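Local structure of PKS (Streptomyces albus, 4OQJ) at residues 300-306 with 339-343; 385-391 with 447-451; 60-65 with 226-230; 199-203 with 215-219. The protein probably catalyses carbon-chain extension by 3-oxoacyl-[acyl-carrier-protein] synthesis, as a ketosynthase unit of a multifunctional enzyme of oxazolomycin biosynthesis. All blocks are in the same frame, centred on the assembly; numbering follows the deposited sequence. Where two conformers were deposited one is given.

Contact 1: residues 300-306 with 339-343; sequences PSVQGQA and IEVAA
Q305 lies across the face of helix 336-348. CB sits on the methyl of A343, at 3.6 Å from A343 CB. CG is anti to the carbonyl carbon (chi1 -67°) and the chain runs on straight, which carries the amide one helical turn back to I339 and E340. There NE2 lies 3.8 Å from I339 CG2, while OE1 comes within 3.3 Å of E340 CA. OE1 also accepts from a water oxygen 2.7 Å away, which donates to E340 O as well and so bridges the two helices; Q303 OE1 to Q346 NE2 is a direct link further along the same pair. V302 CG2 meets I339 CG2 at 3.7 Å and its CG1 lies over A343, while I339 CD1 touches P300 CG at 4.0 Å. S301, the N-cap of helix 302-316, accepts through OG from G304 N at 3.2 Å. The carboxylate of E340 bonds H329 N and G330 N, in the HGT sequence where ketosynthases carry an active-site histidine. With short-segment axes 8.5 Å apart and crossing at -50°, this is a helix-helix packing in which I339 and V302 interlock and A306 meets A343, within the C-terminal half of the thiolase fold.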
loop_
_atom_site.group_PDB
_atom_site.type_symbol
_atom_site.label_atom_id
_atom_site.label_comp_id
_atom_site.label_asym_id
_atom_site.label_seq_id
_atom_site.Cartn_x
_atom_site.Cartn_y
_atom_site.Cartn_z
ATOM N N PRO A 300 -16.633 9.261 -13.642
ATOM C CA PRO A 300 -16.523 9.904 -12.331
ATOM C C PRO A 300 -17.682 9.502 -11.415
ATOM O O PRO A 300 -18.609 8.833 -11.869
ATOM C CB PRO A 300 -16.578 11.403 -12.661
ATOM C CG PRO A 300 -16.836 11.498 -14.150
ATOM C CD PRO A 300 -17.278 10.158 -14.611
ATOM N N SER A 301 -17.620 9.893 -10.144
ATOM C CA SER A 301 -18.682 9.568 -9.193
ATOM C C SER A 301 -18.846 10.665 -8.135
ATOM O O SER A 301 -17.957 10.871 -7.284
ATOM C CB SER A 301 -18.380 8.218 -8.520
ATOM O OG SER A 301 -19.276 7.934 -7.448
ATOM N N VAL A 302 -19.981 11.363 -8.180
ATOM C CA VAL A 302 -20.274 12.406 -7.197
ATOM C C VAL A 302 -20.239 11.821 -5.792
ATOM O O VAL A 302 -19.644 12.390 -4.885
ATOM C CB VAL A 302 -21.659 13.058 -7.413
ATOM C CG1 VAL A 302 -21.868 14.211 -6.432
ATOM C CG2 VAL A 302 -21.808 13.577 -8.821
ATOM N N GLN A 303 -20.874 10.669 -5.622
ATOM C CA GLN A 303 -21.029 10.116 -4.280
ATOM C C GLN A 303 -19.721 9.656 -3.676
ATOM O O GLN A 303 -19.485 9.893 -2.492
ATOM C CB GLN A 303 -22.046 8.980 -4.302
ATOM C CG GLN A 303 -23.454 9.491 -4.574
ATOM C CD GLN A 303 -23.838 10.674 -3.665
ATOM O OE1 GLN A 303 -23.581 10.658 -2.458
ATOM N NE2 GLN A 303 -24.435 11.709 -4.256
ATOM N N GLY A 304 -18.862 9.030 -4.480
ATOM C CA GLY A 304 -17.568 8.586 -4.000
ATOM C C GLY A 304 -16.716 9.759 -3.550
ATOM O O GLY A 304 -16.078 9.723 -2.493
ATOM N N GLN A 305 -16.692 10.805 -4.361
ATOM C CA GLN A 305 -15.948 12.018 -4.023
ATOM C C GLN A 305 -16.526 12.692 -2.770
ATOM O O GLN A 305 -15.794 13.034 -1.837
ATOM C CB GLN A 305 -15.964 13.009 -5.184
ATOM C CG GLN A 305 -15.218 12.582 -6.440
ATOM C CD GLN A 305 -15.283 13.667 -7.522
ATOM O OE1 GLN A 305 -15.417 14.849 -7.219
ATOM N NE2 GLN A 305 -15.215 13.262 -8.778
ATOM N N ALA A 306 -17.840 12.875 -2.739
ATOM C CA ALA A 306 -18.462 13.547 -1.599
ATOM C C ALA A 306 -18.134 12.795 -0.303
ATOM O O ALA A 306 -17.816 13.400 0.722
ATOM C CB ALA A 306 -19.972 13.650 -1.802
ATOM N N ILE A 339 -19.159 17.972 -11.551
ATOM C CA ILE A 339 -19.258 16.862 -10.615
ATOM C C ILE A 339 -18.382 17.113 -9.379
ATOM O O ILE A 339 -18.815 16.880 -8.241
ATOM C CB ILE A 339 -18.876 15.516 -11.313
ATOM C CG1 ILE A 339 -20.058 15.053 -12.190
ATOM C CG2 ILE A 339 -18.487 14.445 -10.303
ATOM C CD1 ILE A 339 -19.885 13.711 -12.844
ATOM N N GLU A 340 -17.162 17.602 -9.580
ATOM C CA GLU A 340 -16.269 17.784 -8.441
ATOM C C GLU A 340 -16.852 18.821 -7.471
ATOM O O GLU A 340 -16.819 18.641 -6.253
ATOM C CB GLU A 340 -14.854 18.198 -8.878
ATOM C CG GLU A 340 -13.918 18.314 -7.675
ATOM C CD GLU A 340 -12.442 18.289 -8.034
ATOM O OE1 GLU A 340 -12.113 18.453 -9.231
ATOM O OE2 GLU A 340 -11.618 18.099 -7.103
ATOM N N VAL A 341 -17.410 19.889 -8.014
ATOM C CA VAL A 341 -17.968 20.953 -7.187
ATOM C C VAL A 341 -19.270 20.501 -6.532
ATOM O O VAL A 341 -19.552 20.860 -5.392
ATOM C CB VAL A 341 -18.189 22.214 -8.011
ATOM C CG1 VAL A 341 -18.857 23.303 -7.179
ATOM C CG2 VAL A 341 -16.836 22.712 -8.561
ATOM N N ALA A 342 -20.069 19.720 -7.255
ATOM C CA ALA A 342 -21.291 19.160 -6.680
ATOM C C ALA A 342 -20.955 18.269 -5.487
ATOM O O ALA A 342 -21.656 18.272 -4.479
ATOM C CB ALA A 342 -22.069 18.372 -7.725
ATOM N N ALA A 343 -19.869 17.516 -5.597
ATOM C CA ALA A 343 -19.454 16.615 -4.532
ATOM C C ALA A 343 -18.951 17.393 -3.316
ATOM O O ALA A 343 -19.280 17.058 -2.185
ATOM C CB ALA A 343 -18.374 15.662 -5.037
HETATM O O HOH W 1 -15.020 16.582 -5.126
#

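Contact 2: residues 385-391 with 447-451; sequences ILMLRHR and VEEPP
L388 and E449 bring their CA atoms to 5.0 Å where the end of helix 376-390 passes the chain just after strand 441-448. L388 CD1 presses on V447, only 3.4 Å from V447 CG1, closer than ordinary van der Waals contact, and CD2 rests 3.8 Å from E449 N. P450 takes over beyond, its CD lying 4.3 Å from L388 O. At the outer end R391, the positive-phi C-prime residue of the Schellman motif closing the helix, folds at chi2 and chi3 to reach E449. E449 meets it with CG set between its own backbone N and carbonyl carbon (chi1 65°). The resulting salt bridge joins R391 NH1 to E449 OE1 at 2.7 Å, approached on the syn side of the carboxylate. It is a bent bond, with an N-H...O angle of 133°, and the guanidinium and carboxylate planes stand 65° apart. The pairing is single-point, since NH1 to OE1 is its one bond and E449 OE2 goes to R429, whose NH1 lies close to that of R391. One carboxylate thus serves two arginines, which would be expected to keep it ionised and to offset their like charges, while the helix-strand junction beneath is held by L388 and I385 on V447.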
loop_
_atom_site.group_PDB
_atom_site.type_symbol
_atom_site.label_atom_id
_atom_site.label_comp_id
_atom_site.label_asym_id
_atom_site.label_seq_id
_atom_site.Cartn_x
_atom_site.Cartn_y
_atom_site.Cartn_z
ATOM N N ILE A 385 0.748 23.009 0.765
ATOM C CA ILE A 385 1.685 23.189 1.876
ATOM C C ILE A 385 2.423 24.531 1.772
ATOM O O ILE A 385 2.574 25.233 2.765
ATOM C CB ILE A 385 2.708 22.037 1.933
ATOM C CG1 ILE A 385 2.015 20.753 2.386
ATOM C CG2 ILE A 385 3.865 22.373 2.883
ATOM C CD1 ILE A 385 2.846 19.496 2.187
ATOM N N LEU A 386 2.871 24.898 0.575
ATOM C CA LEU A 386 3.602 26.153 0.401
ATOM C C LEU A 386 2.704 27.370 0.643
ATOM O O LEU A 386 3.130 28.350 1.261
ATOM C CB LEU A 386 4.221 26.221 -0.998
ATOM C CG LEU A 386 5.343 25.190 -1.225
ATOM C CD1 LEU A 386 5.715 25.095 -2.693
ATOM C CD2 LEU A 386 6.582 25.550 -0.403
HETATM N N MSE A 387 1.470 27.311 0.155
HETATM C CA MSE A 387 0.501 28.383 0.374
HETATM C C MSE A 387 0.306 28.628 1.858
HETATM O O MSE A 387 0.245 29.775 2.298
HETATM C CB MSE A 387 -0.860 28.042 -0.255
HETATM C CG MSE A 387 -0.896 28.045 -1.757
HETATM SE SE MSE A 387 -2.589 27.256 -2.381
HETATM C CE MSE A 387 -3.827 28.548 -1.646
ATOM N N LEU A 388 0.168 27.531 2.612
ATOM C CA LEU A 388 -0.096 27.585 4.046
ATOM C C LEU A 388 1.105 28.123 4.810
ATOM O O LEU A 388 0.958 28.928 5.729
ATOM C CB LEU A 388 -0.463 26.198 4.585
ATOM C CG LEU A 388 -1.881 25.687 4.314
ATOM C CD1 LEU A 388 -1.964 24.180 4.584
ATOM C CD2 LEU A 388 -2.878 26.436 5.174
ATOM N N ARG A 389 2.296 27.657 4.437
ATOM C CA ARG A 389 3.514 28.105 5.090
ATOM C C ARG A 389 3.734 29.588 4.812
ATOM O O ARG A 389 4.196 30.312 5.684
ATOM C CB ARG A 389 4.736 27.290 4.638
ATOM C CG ARG A 389 5.899 27.428 5.616
ATOM C CD ARG A 389 7.218 26.783 5.180
ATOM N NE ARG A 389 8.184 26.874 6.283
ATOM C CZ ARG A 389 9.511 26.907 6.154
ATOM N NH1 ARG A 389 10.079 26.845 4.956
ATOM N NH2 ARG A 389 10.276 27.006 7.241
ATOM N N HIS A 390 3.404 30.034 3.604
ATOM C CA HIS A 390 3.561 31.435 3.228
ATOM C C HIS A 390 2.350 32.305 3.605
ATOM O O HIS A 390 2.392 33.517 3.417
ATOM C CB HIS A 390 3.803 31.560 1.714
ATOM C CG HIS A 390 5.194 31.223 1.285
ATOM N ND1 HIS A 390 5.532 30.006 0.734
ATOM C CD2 HIS A 390 6.337 31.951 1.310
ATOM C CE1 HIS A 390 6.824 29.989 0.458
ATOM N NE2 HIS A 390 7.334 31.161 0.797
ATOM N N ARG A 391 1.277 31.691 4.105
ATOM C CA ARG A 391 0.009 32.396 4.379
ATOM C C ARG A 391 -0.377 33.276 3.198
ATOM O O ARG A 391 -0.711 34.467 3.330
ATOM C CB ARG A 391 0.107 33.208 5.676
ATOM C CG ARG A 391 -0.040 32.333 6.932
ATOM C CD ARG A 391 1.117 32.480 7.919
ATOM N NE ARG A 391 0.940 33.613 8.835
ATOM C CZ ARG A 391 0.480 33.530 10.086
ATOM N NH1 ARG A 391 0.132 32.361 10.618
ATOM N NH2 ARG A 391 0.368 34.632 10.817
ATOM N N VAL A 447 -5.160 19.634 5.558
ATOM C CA VAL A 447 -3.869 20.226 5.910
ATOM C C VAL A 447 -4.097 21.556 6.624
ATOM O O VAL A 447 -4.950 22.343 6.210
ATOM C CB VAL A 447 -2.977 20.471 4.663
ATOM C CG1 VAL A 447 -1.581 20.835 5.086
ATOM C CG2 VAL A 447 -2.933 19.243 3.765
ATOM N N GLU A 448 -3.329 21.794 7.688
ATOM C CA GLU A 448 -3.388 23.034 8.456
ATOM C C GLU A 448 -2.027 23.750 8.457
ATOM O O GLU A 448 -0.953 23.131 8.318
ATOM C CB GLU A 448 -3.840 22.731 9.886
ATOM C CG GLU A 448 -4.105 23.945 10.755
ATOM C CD GLU A 448 -4.731 23.572 12.094
ATOM O OE1 GLU A 448 -5.947 23.274 12.134
ATOM O OE2 GLU A 448 -4.004 23.555 13.109
ATOM N N GLU A 449 -2.066 25.066 8.606
ATOM C CA GLU A 449 -0.838 25.831 8.660
ATOM C C GLU A 449 -0.057 25.392 9.897
ATOM O O GLU A 449 -0.638 24.905 10.867
ATOM C CB GLU A 449 -1.126 27.326 8.684
ATOM C CG GLU A 449 -1.857 27.804 9.933
ATOM C CD GLU A 449 -1.985 29.317 9.957
ATOM O OE1 GLU A 449 -0.934 29.983 9.849
ATOM O OE2 GLU A 449 -3.120 29.837 10.066
ATOM N N PRO A 450 1.269 25.524 9.851
ATOM C CA PRO A 450 2.047 25.047 10.991
ATOM C C PRO A 450 1.881 25.952 12.208
ATOM O O PRO A 450 1.510 27.120 12.058
ATOM C CB PRO A 450 3.482 25.074 10.465
ATOM C CG PRO A 450 3.485 26.173 9.461
ATOM C CD PRO A 450 2.113 26.158 8.824
ATOM N N PRO A 451 2.142 25.418 13.408
ATOM C CA PRO A 451 2.064 26.268 14.601
ATOM C C PRO A 451 3.189 27.297 14.625
ATOM O O PRO A 451 4.232 27.091 13.987
ATOM C CB PRO A 451 2.192 25.269 15.754
ATOM C CG PRO A 451 2.934 24.106 15.167
ATOM C CD PRO A 451 2.528 24.033 13.729
#

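Contact 3: residues 60-65 with 226-230; sequences LRAAGV and QGEGY
A63 and V65, on either side of the C-prime glycine G64 in the Schellman motif that ends helix 57-62, receive the side chain of E228 from the loop before strand 230-231. The motif is defined by two backbone bonds, V65 N to L60 O at 3.0 Å and G64 N to R61 O at 2.8 Å. E228 has CG beside its backbone N (chi1 -57°) and an extended chain, a geometry that lays its methylene part along the helix end. V65 runs past it in the opposite direction, with V65 CG2 3.9 Å from E228 CG. A63 CB also meets that CG, at 4.1 Å. The carboxylate then nears a carbonyl, E228 OE2 standing 3.3 Å from A63 O; both are acceptors and no bond is made, a proximity that might raise the pKa of the acid. L60 uses its branch CD2 to cover the loop backbone, 3.6 Å from G229 N and 4.0 Å from G227 O. G229 N also makes a weak bond to Y75 OH. Strand 75-79 and helix 67-71 complete the surroundings: L60 and V65 both pack on Y75 and on L70, and Y230 pairs by its backbone with V76, seating the loop against that strand.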
loop_
_atom_site.group_PDB
_atom_site.type_symbol
_atom_site.label_atom_id
_atom_site.label_comp_id
_atom_site.label_asym_id
_atom_site.label_seq_id
_atom_site.Cartn_x
_atom_site.Cartn_y
_atom_site.Cartn_z
ATOM N N LEU A 60 10.253 18.662 -32.811
ATOM C CA LEU A 60 9.417 17.478 -32.949
ATOM C C LEU A 60 10.051 16.496 -33.941
ATOM O O LEU A 60 10.044 15.283 -33.724
ATOM C CB LEU A 60 8.004 17.871 -33.382
ATOM C CG LEU A 60 7.237 18.633 -32.293
ATOM C CD1 LEU A 60 6.009 19.324 -32.859
ATOM C CD2 LEU A 60 6.851 17.702 -31.148
ATOM N N ARG A 61 10.621 17.019 -35.015
ATOM C CA ARG A 61 11.294 16.167 -35.987
ATOM C C ARG A 61 12.506 15.498 -35.361
ATOM O O ARG A 61 12.707 14.301 -35.531
ATOM C CB ARG A 61 11.692 16.974 -37.216
ATOM C CG ARG A 61 10.504 17.249 -38.120
ATOM C CD ARG A 61 10.760 18.346 -39.121
ATOM N NE ARG A 61 9.620 18.462 -40.026
ATOM C CZ ARG A 61 9.171 19.600 -40.546
ATOM N NH1 ARG A 61 9.760 20.757 -40.274
ATOM N NH2 ARG A 61 8.122 19.574 -41.349
ATOM N N ALA A 62 13.295 16.278 -34.629
ATOM C CA ALA A 62 14.436 15.751 -33.886
ATOM C C ALA A 62 14.010 14.597 -32.998
ATOM O O ALA A 62 14.748 13.632 -32.826
ATOM C CB ALA A 62 15.079 16.845 -33.047
ATOM N N ALA A 63 12.806 14.701 -32.447
ATOM C CA ALA A 63 12.280 13.693 -31.540
ATOM C C ALA A 63 11.646 12.520 -32.287
ATOM O O ALA A 63 11.017 11.653 -31.676
ATOM C CB ALA A 63 11.263 14.322 -30.601
ATOM N N GLY A 64 11.796 12.505 -33.608
ATOM C CA GLY A 64 11.295 11.411 -34.422
ATOM C C GLY A 64 9.787 11.376 -34.609
ATOM O O GLY A 64 9.215 10.318 -34.880
ATOM N N VAL A 65 9.130 12.522 -34.472
ATOM C CA VAL A 65 7.696 12.589 -34.729
ATOM C C VAL A 65 7.467 12.507 -36.227
ATOM O O VAL A 65 8.061 13.262 -36.998
ATOM C CB VAL A 65 7.061 13.879 -34.162
ATOM C CG1 VAL A 65 5.592 13.985 -34.557
ATOM C CG2 VAL A 65 7.204 13.918 -32.643
ATOM N N GLN A 226 8.528 11.994 -23.413
ATOM C CA GLN A 226 8.204 13.401 -23.196
ATOM C C GLN A 226 9.053 14.182 -24.193
ATOM O O GLN A 226 10.102 13.701 -24.635
ATOM C CB GLN A 226 8.460 13.851 -21.742
ATOM C CG GLN A 226 9.894 13.729 -21.266
ATOM C CD GLN A 226 10.172 14.483 -19.960
ATOM O OE1 GLN A 226 9.282 15.082 -19.353
ATOM N NE2 GLN A 226 11.423 14.461 -19.535
ATOM N N GLY A 227 8.588 15.366 -24.568
ATOM C CA GLY A 227 9.281 16.172 -25.557
ATOM C C GLY A 227 8.589 16.102 -26.902
ATOM O O GLY A 227 8.955 16.809 -27.837
ATOM N N GLU A 228 7.592 15.229 -26.992
ATOM C CA GLU A 228 6.729 15.143 -28.158
ATOM C C GLU A 228 5.378 15.763 -27.823
ATOM O O GLU A 228 5.032 15.937 -26.649
ATOM C CB GLU A 228 6.547 13.689 -28.599
ATOM C CG GLU A 228 7.840 12.965 -28.910
ATOM C CD GLU A 228 7.610 11.532 -29.346
ATOM O OE1 GLU A 228 6.436 11.140 -29.507
ATOM O OE2 GLU A 228 8.604 10.797 -29.529
ATOM N N GLY A 229 4.607 16.083 -28.854
ATOM C CA GLY A 229 3.259 16.575 -28.651
ATOM C C GLY A 229 2.320 15.401 -28.479
ATOM O O GLY A 229 2.768 14.302 -28.179
ATOM N N TYR A 230 1.028 15.622 -28.698
ATOM C CA TYR A 230 0.047 14.547 -28.627
ATOM C C TYR A 230 -1.105 14.827 -29.567
ATOM O O TYR A 230 -1.385 15.981 -29.911
ATOM C CB TYR A 230 -0.474 14.374 -27.205
ATOM C CG TYR A 230 -1.180 15.597 -26.656
ATOM C CD1 TYR A 230 -0.467 16.617 -26.075
ATOM C CD2 TYR A 230 -2.563 15.717 -26.709
ATOM C CE1 TYR A 230 -1.093 17.722 -25.571
ATOM C CE2 TYR A 230 -3.199 16.827 -26.200
ATOM C CZ TYR A 230 -2.457 17.824 -25.631
ATOM O OH TYR A 230 -3.057 18.948 -25.120
#

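Contact 4: residues 199-203 with 215-219; sequences AVHLA and ALAGA
A215 opens the strand side of the contact with its methyl on the helix, A215 CB lying 4.0 Å from A203 CB. L216 turns its side chain to the other face of the sheet, where A114 and L118 of helix 105-121 receive it, and offers the helix little more than its carbonyl. A217 then points back and carries most of the packing. Its CB is 3.8 Å from V200 CA, low against the helix backbone, and it is flanked by A203 CB at 4.1 Å and A199 CB at 4.3 Å. V200 adds one branch: CG2, set anti to its carbonyl carbon, reaches 3.8 Å from A217 CB. G218 O nears A199 CB. With alanine methyls carrying most of the interface, the helix and strand axes close to 7.5 Å, running nearly antiparallel at 168°. On a further helix face H201 ND1 bonds T285 OG1, H201 NE2 bonds D211 OD2 of the second subunit, and L202 touches Y135 of that subunit. Strands 186-190 and 214-221 both run parallel to 132-138, which lies between them, so helix 195-209 is the connection of a beta-alpha-beta crossover. It starts just after the cysteine of the TACSTS sequence, the nucleophile in ketosynthases, as the buried helix of the thiolase fold does.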
loop_
_atom_site.group_PDB
_atom_site.type_symbol
_atom_site.label_atom_id
_atom_site.label_comp_id
_atom_site.label_asym_id
_atom_site.label_seq_id
_atom_site.Cartn_x
_atom_site.Cartn_y
_atom_site.Cartn_z
ATOM N N ALA A 199 -0.579 7.161 -0.962
ATOM C CA ALA A 199 0.698 6.886 -0.319
ATOM C C ALA A 199 0.796 7.701 0.967
ATOM O O ALA A 199 1.233 7.194 2.009
ATOM C CB ALA A 199 1.856 7.205 -1.250
ATOM N N VAL A 200 0.370 8.966 0.898
ATOM C CA VAL A 200 0.350 9.818 2.082
ATOM C C VAL A 200 -0.559 9.199 3.146
ATOM O O VAL A 200 -0.207 9.140 4.325
ATOM C CB VAL A 200 -0.115 11.256 1.736
ATOM C CG1 VAL A 200 -0.442 12.054 2.994
ATOM C CG2 VAL A 200 0.968 11.989 0.944
ATOM N N HIS A 201 -1.735 8.737 2.733
ATOM C CA HIS A 201 -2.667 8.123 3.674
ATOM C C HIS A 201 -2.040 6.917 4.370
ATOM O O HIS A 201 -2.117 6.783 5.603
ATOM C CB HIS A 201 -3.932 7.718 2.950
ATOM C CG HIS A 201 -4.866 6.897 3.771
ATOM N ND1 HIS A 201 -5.744 7.452 4.673
ATOM C CD2 HIS A 201 -5.087 5.563 3.788
ATOM C CE1 HIS A 201 -6.474 6.489 5.215
ATOM N NE2 HIS A 201 -6.098 5.336 4.698
ATOM N N LEU A 202 -1.396 6.041 3.603
ATOM C CA LEU A 202 -0.835 4.833 4.210
ATOM C C LEU A 202 0.373 5.164 5.094
ATOM O O LEU A 202 0.567 4.530 6.133
ATOM C CB LEU A 202 -0.453 3.809 3.143
ATOM C CG LEU A 202 -1.644 3.252 2.352
ATOM C CD1 LEU A 202 -1.144 2.390 1.207
ATOM C CD2 LEU A 202 -2.600 2.469 3.255
ATOM N N ALA A 203 1.159 6.158 4.697
ATOM C CA ALA A 203 2.269 6.626 5.533
ATOM C C ALA A 203 1.756 7.114 6.894
ATOM O O ALA A 203 2.310 6.764 7.943
ATOM C CB ALA A 203 3.025 7.717 4.837
ATOM N N ALA A 215 8.222 8.819 7.949
ATOM C CA ALA A 215 7.863 8.146 6.705
ATOM C C ALA A 215 7.963 9.085 5.519
ATOM O O ALA A 215 7.584 10.252 5.618
ATOM C CB ALA A 215 6.449 7.575 6.808
ATOM N N LEU A 216 8.496 8.582 4.409
ATOM C CA LEU A 216 8.372 9.270 3.130
ATOM C C LEU A 216 7.133 8.810 2.391
ATOM O O LEU A 216 6.764 7.631 2.439
ATOM C CB LEU A 216 9.587 9.033 2.237
ATOM C CG LEU A 216 10.737 10.005 2.450
ATOM C CD1 LEU A 216 11.583 9.549 3.614
ATOM C CD2 LEU A 216 11.555 10.137 1.202
ATOM N N ALA A 217 6.506 9.743 1.691
ATOM C CA ALA A 217 5.414 9.432 0.784
ATOM C C ALA A 217 5.631 10.236 -0.477
ATOM O O ALA A 217 5.935 11.426 -0.413
ATOM C CB ALA A 217 4.060 9.754 1.412
ATOM N N GLY A 218 5.473 9.608 -1.633
ATOM C CA GLY A 218 5.729 10.314 -2.870
ATOM C C GLY A 218 5.413 9.506 -4.107
ATOM O O GLY A 218 4.917 8.394 -4.023
ATOM N N ALA A 219 5.710 10.076 -5.265
ATOM C CA ALA A 219 5.369 9.450 -6.520
ATOM C C ALA A 219 6.140 10.114 -7.635
ATOM O O ALA A 219 6.565 11.262 -7.494
ATOM C CB ALA A 219 3.881 9.537 -6.766
#

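In the fold
Contact 4 is wholly buried, made by alanine and valine against the central sheet; contacts 1, 2 and 3 are only partly buried and mix apolar packing with polar groups. Contacts 2 and 4 reach that same sheet through different strands, with centres about 19 Å apart and nearest atoms about 8 Å apart. Contact 1 pairs two helices and carries a water bridge, contact 2 adds a salt bridge outside an apolar junction, and contact 3 sets a helix end against a loop without any bond across. Along the chain contact 4 is nested inside the loop closed by contact 3, while contacts 1 and 2 follow in series. None touches another.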